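Local coordinates for protein NADP-dependent 2-hydroxyacid dehydrogenase (Rhizobium etli, PDB 4XCV) that binds NADPH and probably catalyses the NADP-dependent interconversion of 2-hydroxyacids and 2-oxoacids, as a D-isomer-specific 2-hydroxyacid dehydrogenase, at residues 84-89 / 314-319; 111-116 / 277-282. All coordinates share one frame; numbering follows the deposited sequence. Where two conformers were deposited one is given.

The two contacts lie on opposite sides of the chain's centre, their own centres 37 Å apart and their nearest atoms about 22 Å from each other. Contact 1 joins residues 84-89, the loop that leads into edge strand 91-92 of the five-stranded parallel sheet, to the C-terminal tail. Contact 2 belongs to the coenzyme-binding domain, where the last turns of helix 100-116 reach across the seven-stranded parallel sheet to 278-280, an outermost strand within this chain. Along the chain the order is 84-89, 111-116, 277-282, 314-319, so the pairing of contact 2 falls wholly between the partners of contact 1. The tail thus returns, after the coenzyme-binding domain, to the sheet built from the first part of the chain.

Contact 1. Residues 84-89 / 314-319; sequences AGLPDI and IDRAAG
R316 reaches across to the 84-89 loop and sets one face of its guanidinium against the side chain of L86; this is the close-packed part of the contact. L86 CD2 lies 3.3 Å from the plane of the R316 guanidinium, offset toward the rim on the NH2 side, and L86 CG follows at 3.6 Å from R316 NH2. With CG anti to the backbone N (chi1 -176°), L86 holds its branch against that face, while R316 arrives from the opposite direction on a chain bent at chi2 and chi3. At the edge of the guanidinium, R316 NH1 donates to P87 O over 3.1 Å, nearly straight at 162° and close to the guanidinium plane. P87 O also accepts a weak bond from I89 N, closing an inverse gamma turn centred on D88. L86 packs on I70, I80 and I91; R316 also touches I81 and I91, and I314 is hydrogen-bonded through its backbone to I91, which places the C-terminal tail beside edge strand 91-92 of the five-stranded parallel sheet. The other side is loose: D88 is exposed and its charged atoms do not touch those of R316, D88 OD1 lying 4.8 Å from R316 NH1, so any attraction between them is probably weak and long-range.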
ATOM      1  N   ALA A  84     -35.199  21.156 -10.024  1.00 51.92           N
ATOM      2  CA  ALA A  84     -36.399  21.438 -10.796  1.00 52.72           C
ATOM      3  C   ALA A  84     -36.047  22.029 -12.145  1.00 49.53           C
ATOM      4  O   ALA A  84     -35.167  22.883 -12.257  1.00 48.82           O
ATOM      5  CB  ALA A  84     -37.317  22.382 -10.037  1.00 56.87           C
ATOM      6  N   GLY A  85     -36.739  21.553 -13.170  1.00 48.80           N
ATOM      7  CA  GLY A  85     -36.558  22.062 -14.519  1.00 46.42           C
ATOM      8  C   GLY A  85     -35.273  21.564 -15.164  1.00 42.39           C
ATOM      9  O   GLY A  85     -34.806  22.162 -16.127  1.00 40.75           O
ATOM     10  N   LEU A  86     -34.705  20.475 -14.644  1.00 41.09           N
ATOM     11  CA  LEU A  86     -33.527  19.864 -15.249  1.00 37.38           C
ATOM     12  C   LEU A  86     -33.963  19.313 -16.603  1.00 36.12           C
ATOM     13  O   LEU A  86     -34.857  18.472 -16.661  1.00 38.27           O
ATOM     14  CB  LEU A  86     -32.999  18.733 -14.353  1.00 37.42           C
ATOM     15  CG  LEU A  86     -31.713  17.991 -14.741  1.00 34.77           C
ATOM     16  CD1 LEU A  86     -30.506  18.899 -14.713  1.00 34.09           C
ATOM     17  CD2 LEU A  86     -31.513  16.828 -13.769  1.00 35.48           C
ATOM     18  N   PRO A  87     -33.329  19.768 -17.701  1.00 33.33           N
ATOM     19  CA  PRO A  87     -33.801  19.328 -19.014  1.00 32.80           C
ATOM     20  C   PRO A  87     -33.455  17.873 -19.334  1.00 31.36           C
ATOM     21  O   PRO A  87     -32.553  17.299 -18.720  1.00 29.81           O
ATOM     22  CB  PRO A  87     -33.095  20.282 -19.984  1.00 31.18           C
ATOM     23  CG  PRO A  87     -31.917  20.815 -19.241  1.00 30.17           C
ATOM     24  CD  PRO A  87     -32.349  20.864 -17.807  1.00 31.71           C
ATOM     25  N   ASP A  88     -34.194  17.299 -20.280  1.00 31.85           N
ATOM     26  CA  ASP A  88     -34.051  15.891 -20.638  1.00 32.02           C
ATOM     27  C   ASP A  88     -33.002  15.817 -21.731  1.00 29.04           C
ATOM     28  O   ASP A  88     -33.298  15.636 -22.903  1.00 29.65           O
ATOM     29  CB  ASP A  88     -35.400  15.344 -21.119  1.00 36.17           C
ATOM     30  CG  ASP A  88     -35.366  13.867 -21.449  1.00 38.39           C
ATOM     31  OD1 ASP A  88     -34.340  13.175 -21.205  1.00 39.91           O
ATOM     32  OD2 ASP A  88     -36.408  13.379 -21.942  1.00 43.82           O
ATOM     33  N   ILE A  89     -31.770  16.060 -21.315  1.00 25.30           N
ATOM     34  CA  ILE A  89     -30.606  16.001 -22.170  1.00 22.83           C
ATOM     35  C   ILE A  89     -29.525  15.237 -21.404  1.00 20.85           C
ATOM     36  O   ILE A  89     -29.608  15.097 -20.180  1.00 21.99           O
ATOM     37  CB  ILE A  89     -30.058  17.403 -22.536  1.00 21.63           C
ATOM     38  CG1 ILE A  89     -29.749  18.250 -21.282  1.00 21.73           C
ATOM     39  CG2 ILE A  89     -31.040  18.164 -23.433  1.00 23.30           C
ATOM     40  CD1 ILE A  89     -29.099  19.586 -21.604  1.00 20.99           C
ATOM     41  N   ILE A 314     -24.868   9.730 -17.220  1.00 15.89           N
ATOM     42  CA  ILE A 314     -25.553   9.145 -16.099  1.00 17.33           C
ATOM     43  C   ILE A 314     -26.913   8.599 -16.479  1.00 16.89           C
ATOM     44  O   ILE A 314     -27.609   9.033 -17.411  1.00 16.62           O
ATOM     45  CB  ILE A 314     -25.606  10.089 -14.944  1.00 19.00           C
ATOM     46  CG1 ILE A 314     -26.508  11.234 -15.267  1.00 21.31           C
ATOM     47  CG2 ILE A 314     -24.174  10.535 -14.536  1.00 20.07           C
ATOM     48  CD1 ILE A 314     -27.844  11.119 -14.632  1.00 24.41           C
ATOM     49  N   ASP A 315     -27.309   7.637 -15.670  1.00 16.01           N
ATOM     50  CA  ASP A 315     -28.577   6.942 -15.823  1.00 17.54           C
ATOM     51  C   ASP A 315     -29.572   7.681 -14.955  1.00 18.00           C
ATOM     52  O   ASP A 315     -29.576   7.564 -13.733  1.00 17.13           O
ATOM     53  CB  ASP A 315     -28.364   5.491 -15.337  1.00 17.83           C
ATOM     54  CG  ASP A 315     -29.597   4.609 -15.419  1.00 19.60           C
ATOM     55  OD1 ASP A 315     -30.734   5.098 -15.442  1.00 19.58           O
ATOM     56  OD2 ASP A 315     -29.376   3.371 -15.410  1.00 21.07           O
ATOM     57  N   ARG A 316     -30.404   8.501 -15.593  1.00 19.95           N
ATOM     58  CA  ARG A 316     -31.303   9.357 -14.839  1.00 22.90           C
ATOM     59  C   ARG A 316     -32.256   8.598 -13.927  1.00 22.80           C
ATOM     60  O   ARG A 316     -32.451   8.968 -12.782  1.00 24.23           O
ATOM     61  CB  ARG A 316     -32.161  10.252 -15.772  1.00 27.23           C
ATOM     62  CG  ARG A 316     -31.412  11.388 -16.416  1.00 30.57           C
ATOM     63  CD  ARG A 316     -31.154  12.521 -15.422  1.00 32.25           C
ATOM     64  NE  ARG A 316     -32.282  13.436 -15.192  1.00 36.14           N
ATOM     65  CZ  ARG A 316     -32.669  14.426 -16.010  1.00 36.54           C
ATOM     66  NH1 ARG A 316     -32.070  14.636 -17.187  1.00 36.26           N
ATOM     67  NH2 ARG A 316     -33.708  15.191 -15.658  1.00 39.11           N
ATOM     68  N   ALA A 317     -32.806   7.500 -14.422  1.00 21.17           N
ATOM     69  CA  ALA A 317     -33.747   6.733 -13.643  1.00 21.55           C
ATOM     70  C   ALA A 317     -33.063   6.118 -12.412  1.00 20.23           C
ATOM     71  O   ALA A 317     -33.659   6.017 -11.342  1.00 21.36           O
ATOM     72  CB  ALA A 317     -34.372   5.662 -14.519  1.00 21.87           C
ATOM     73  N   ALA A 318     -31.792   5.722 -12.556  1.00 17.98           N
ATOM     74  CA  ALA A 318     -31.068   5.107 -11.443  1.00 17.79           C
ATOM     75  C   ALA A 318     -30.476   6.137 -10.494  1.00 17.31           C
ATOM     76  O   ALA A 318     -30.213   5.815  -9.336  1.00 17.98           O
ATOM     77  CB  ALA A 318     -29.960   4.227 -11.993  1.00 17.13           C
ATOM     78  N   GLY A 319     -30.211   7.326 -10.999  1.00 17.07           N
ATOM     79  CA  GLY A 319     -29.693   8.420 -10.204  1.00 17.55           C
ATOM     80  C   GLY A 319     -28.194   8.539 -10.079  1.00 16.63           C
ATOM     81  O   GLY A 319     -27.721   9.283  -9.211  1.00 17.89           O
TER

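Contact 2. Residues 111-116 / 277-282; sequences CLMHLR and NVFITP
F279 turns one edge toward the face of the H114 imidazole and offers one of its own faces to M113. The two rings form an offset edge-to-face pair, their planes at 84° and their centroids 5.2 Å apart. H114 NE2, which F279 CD1 approaches to 3.6 Å, has its polar partner elsewhere: it is hydrogen-bonded to S257 OG on the neighbouring strand 255-258, which helps fix the turn of the imidazole. At the edge of the same ring, H114 CE1 lies 3.5 Å from the backbone O of N277. M113 supplies the second contact, a Met-aromatic one. Its chain bends at chi3 (-54°) and brings the methyl over the ring, CE standing 4.3 Å from the F279 centroid in a CH-pi contact, whereas SD lies obliquely at 4.8 Å from that centroid. Were F279 replaced by alanine, the M113 methyl and the face of the H114 ring would probably lose the aromatic ring they share, and a gap would be likely to open between helix and strand. The contact borders directly on the subunit interface: M113 also packs on M113 of the second subunit, and Q125 of that subunit hydrogen-bonds the backbone of V278 and I280. Helix 100-116 lies across the strands of the seven-stranded parallel sheet and reaches outermost strand 278-280 here, as fits the Rossmann-type NAD-binding domain of the D-2-hydroxyacid dehydrogenase family.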
ATOM      1  N   CYS A 111      -5.949  -0.299   3.172  1.00  8.18           N
ATOM      2  CA  CYS A 111      -6.091  -1.728   3.493  1.00  8.86           C
ATOM      3  C   CYS A 111      -4.823  -2.317   4.052  1.00  8.62           C
ATOM      4  O   CYS A 111      -4.882  -3.100   5.009  1.00  9.24           O
ATOM      5  CB  CYS A 111      -6.544  -2.524   2.246  1.00  8.90           C
ATOM      6  SG  CYS A 111      -8.255  -2.192   1.738  1.00  9.85           S
ATOM      7  N   LEU A 112      -3.677  -1.940   3.486  1.00  8.57           N
ATOM      8  CA  LEU A 112      -2.401  -2.414   4.031  1.00  8.62           C
ATOM      9  C   LEU A 112      -2.129  -1.871   5.434  1.00  8.94           C
ATOM     10  O   LEU A 112      -1.656  -2.617   6.308  1.00  9.07           O
ATOM     11  CB  LEU A 112      -1.243  -2.116   3.077  1.00  8.79           C
ATOM     12  CG  LEU A 112      -1.240  -2.846   1.756  1.00  9.00           C
ATOM     13  CD1 LEU A 112      -0.187  -2.255   0.815  1.00  9.33           C
ATOM     14  CD2 LEU A 112      -0.960  -4.334   1.948  1.00  9.68           C
ATOM     15  N   MET A 113      -2.447  -0.603   5.683  1.00  8.57           N
ATOM     16  CA  MET A 113      -2.198  -0.044   7.008  1.00  9.24           C
ATOM     17  C   MET A 113      -3.043  -0.752   8.059  1.00  9.50           C
ATOM     18  O   MET A 113      -2.599  -0.956   9.198  1.00 10.59           O
ATOM     19  CB  MET A 113      -2.424   1.481   7.021  1.00  9.50           C
ATOM     20  CG  MET A 113      -1.326   2.231   6.301  1.00 10.19           C
ATOM     21  SD  MET A 113      -1.345   4.013   6.488  1.00 11.30           S
ATOM     22  CE  MET A 113      -3.016   4.386   5.971  1.00 11.31           C
ATOM     23  N   HIS A 114      -4.251  -1.138   7.723  1.00  9.00           N
ATOM     24  CA  HIS A 114      -5.077  -1.925   8.647  1.00  9.69           C
ATOM     25  C   HIS A 114      -4.576  -3.355   8.759  1.00  9.88           C
ATOM     26  O   HIS A 114      -4.501  -3.894   9.886  1.00 11.56           O
ATOM     27  CB  HIS A 114      -6.534  -1.890   8.233  1.00 10.05           C
ATOM     28  CG  HIS A 114      -7.168  -0.599   8.592  1.00 10.02           C
ATOM     29  ND1 HIS A 114      -7.465  -0.262   9.894  1.00 10.62           N
ATOM     30  CD2 HIS A 114      -7.476   0.463   7.829  1.00  9.68           C
ATOM     31  CE1 HIS A 114      -7.977   0.962   9.895  1.00 10.89           C
ATOM     32  NE2 HIS A 114      -8.001   1.417   8.660  1.00 10.40           N
ATOM     33  N   LEU A 115      -4.177  -3.963   7.665  1.00  9.34           N
ATOM     34  CA  LEU A 115      -3.651  -5.320   7.706  1.00  9.76           C
ATOM     35  C   LEU A 115      -2.409  -5.396   8.587  1.00 10.05           C
ATOM     36  O   LEU A 115      -2.262  -6.356   9.384  1.00 10.76           O
ATOM     37  CB  LEU A 115      -3.269  -5.773   6.291  1.00  9.90           C
ATOM     38  CG  LEU A 115      -2.711  -7.183   6.175  1.00 10.87           C
ATOM     39  CD1 LEU A 115      -3.746  -8.257   6.383  1.00 11.83           C
ATOM     40  CD2 LEU A 115      -2.026  -7.378   4.824  1.00 11.40           C
ATOM     41  N   ARG A 116      -1.523  -4.400   8.460  1.00  9.85           N
ATOM     42  CA  ARG A 116      -0.194  -4.477   9.028  1.00 10.34           C
ATOM     43  C   ARG A 116      -0.088  -3.846  10.403  1.00 11.02           C
ATOM     44  O   ARG A 116       0.949  -4.044  11.066  1.00 14.80           O
ATOM     45  CB  ARG A 116       0.834  -3.908   8.044  1.00 10.25           C
ATOM     46  CG  ARG A 116       0.864  -4.683   6.736  1.00 10.46           C
ATOM     47  CD  ARG A 116       1.128  -6.164   6.920  1.00 10.76           C
ATOM     48  NE  ARG A 116       2.437  -6.382   7.534  1.00 10.98           N
ATOM     49  CZ  ARG A 116       3.552  -6.795   6.951  1.00 11.17           C
ATOM     50  NH1 ARG A 116       3.550  -7.327   5.746  1.00 11.07           N
ATOM     51  NH2 ARG A 116       4.677  -6.742   7.613  1.00 11.89           N
ATOM     52  N   ASN A 277      -7.189   3.668  15.915  1.00 14.16           N
ATOM     53  CA  ASN A 277      -7.298   2.843  14.689  0.50 13.71           C
ATOM     54  C   ASN A 277      -8.172   3.490  13.604  1.00 12.27           C
ATOM     55  O   ASN A 277      -8.710   2.773  12.756  1.00 12.28           O
ATOM     56  CB  ASN A 277      -7.862   1.423  14.975  0.50 15.05           C
ATOM     57  CG  ASN A 277      -7.014   0.621  15.927  0.50 16.75           C
ATOM     58  OD1 ASN A 277      -7.478   0.117  16.948  0.50 18.72           O
ATOM     59  ND2 ASN A 277      -5.781   0.465  15.568  0.50 17.23           N
ATOM     60  N   VAL A 278      -8.331   4.801  13.646  1.00 11.83           N
ATOM     61  CA  VAL A 278      -9.091   5.525  12.635  1.00 11.36           C
ATOM     62  C   VAL A 278      -8.137   6.457  11.919  1.00 10.75           C
ATOM     63  O   VAL A 278      -7.409   7.223  12.560  1.00 11.71           O
ATOM     64  CB  VAL A 278     -10.261   6.280  13.233  1.00 12.45           C
ATOM     65  CG1 VAL A 278     -10.894   7.169  12.181  1.00 12.64           C
ATOM     66  CG2 VAL A 278     -11.258   5.276  13.772  1.00 13.46           C
ATOM     67  N   PHE A 279      -8.109   6.381  10.587  1.00 10.28           N
ATOM     68  CA  PHE A 279      -7.301   7.203   9.716  1.00 10.25           C
ATOM     69  C   PHE A 279      -8.214   8.125   8.956  1.00  9.77           C
ATOM     70  O   PHE A 279      -9.196   7.703   8.350  1.00 10.61           O
ATOM     71  CB  PHE A 279      -6.519   6.326   8.717  1.00 10.91           C
ATOM     72  CG  PHE A 279      -5.548   5.393   9.351  1.00 12.54           C
ATOM     73  CD1 PHE A 279      -5.958   4.166   9.787  1.00 14.77           C
ATOM     74  CD2 PHE A 279      -4.210   5.713   9.478  1.00 14.60           C
ATOM     75  CE1 PHE A 279      -5.057   3.295  10.372  1.00 16.16           C
ATOM     76  CE2 PHE A 279      -3.288   4.817  10.034  1.00 16.41           C
ATOM     77  CZ  PHE A 279      -3.724   3.608  10.479  1.00 16.07           C
ATOM     78  N   ILE A 280      -7.880   9.426   9.017  1.00  9.96           N
ATOM     79  CA  ILE A 280      -8.673  10.468   8.336  1.00 10.09           C
ATOM     80  C   ILE A 280      -7.811  11.098   7.285  1.00  9.91           C
ATOM     81  O   ILE A 280      -6.695  11.520   7.539  1.00 10.61           O
ATOM     82  CB  ILE A 280      -9.096  11.553   9.305  0.50 10.92           C
ATOM     83  CG1 ILE A 280     -10.256  11.024  10.118  0.50 11.28           C
ATOM     84  CG2 ILE A 280      -9.483  12.838   8.576  0.50 11.50           C
ATOM     85  CD1 ILE A 280     -10.602  11.934  11.258  0.50 12.56           C
ATOM     86  N   THR A 281      -8.345  11.191   6.071  1.00  9.71           N
ATOM     87  CA  THR A 281      -7.772  12.069   5.058  1.00 10.07           C
ATOM     88  C   THR A 281      -8.847  13.074   4.687  1.00  9.99           C
ATOM     89  O   THR A 281     -10.063  12.772   4.648  1.00 10.14           O
ATOM     90  CB  THR A 281      -7.180  11.341   3.827  1.00 10.54           C
ATOM     91  OG1 THR A 281      -8.169  10.477   3.273  1.00 10.88           O
ATOM     92  CG2 THR A 281      -5.987  10.557   4.163  1.00 11.06           C
ATOM     93  N   PRO A 282      -8.449  14.330   4.403  1.00 10.07           N
ATOM     94  CA  PRO A 282      -9.422  15.430   4.295  1.00 10.96           C
ATOM     95  C   PRO A 282      -9.951  15.545   2.858  1.00 11.21           C
ATOM     96  O   PRO A 282      -9.791  16.561   2.199  1.00 12.30           O
ATOM     97  CB  PRO A 282      -8.582  16.666   4.694  1.00 11.86           C
ATOM     98  CG  PRO A 282      -7.208  16.289   4.152  1.00 11.48           C
ATOM     99  CD  PRO A 282      -7.061  14.837   4.477  1.00 10.32           C
TER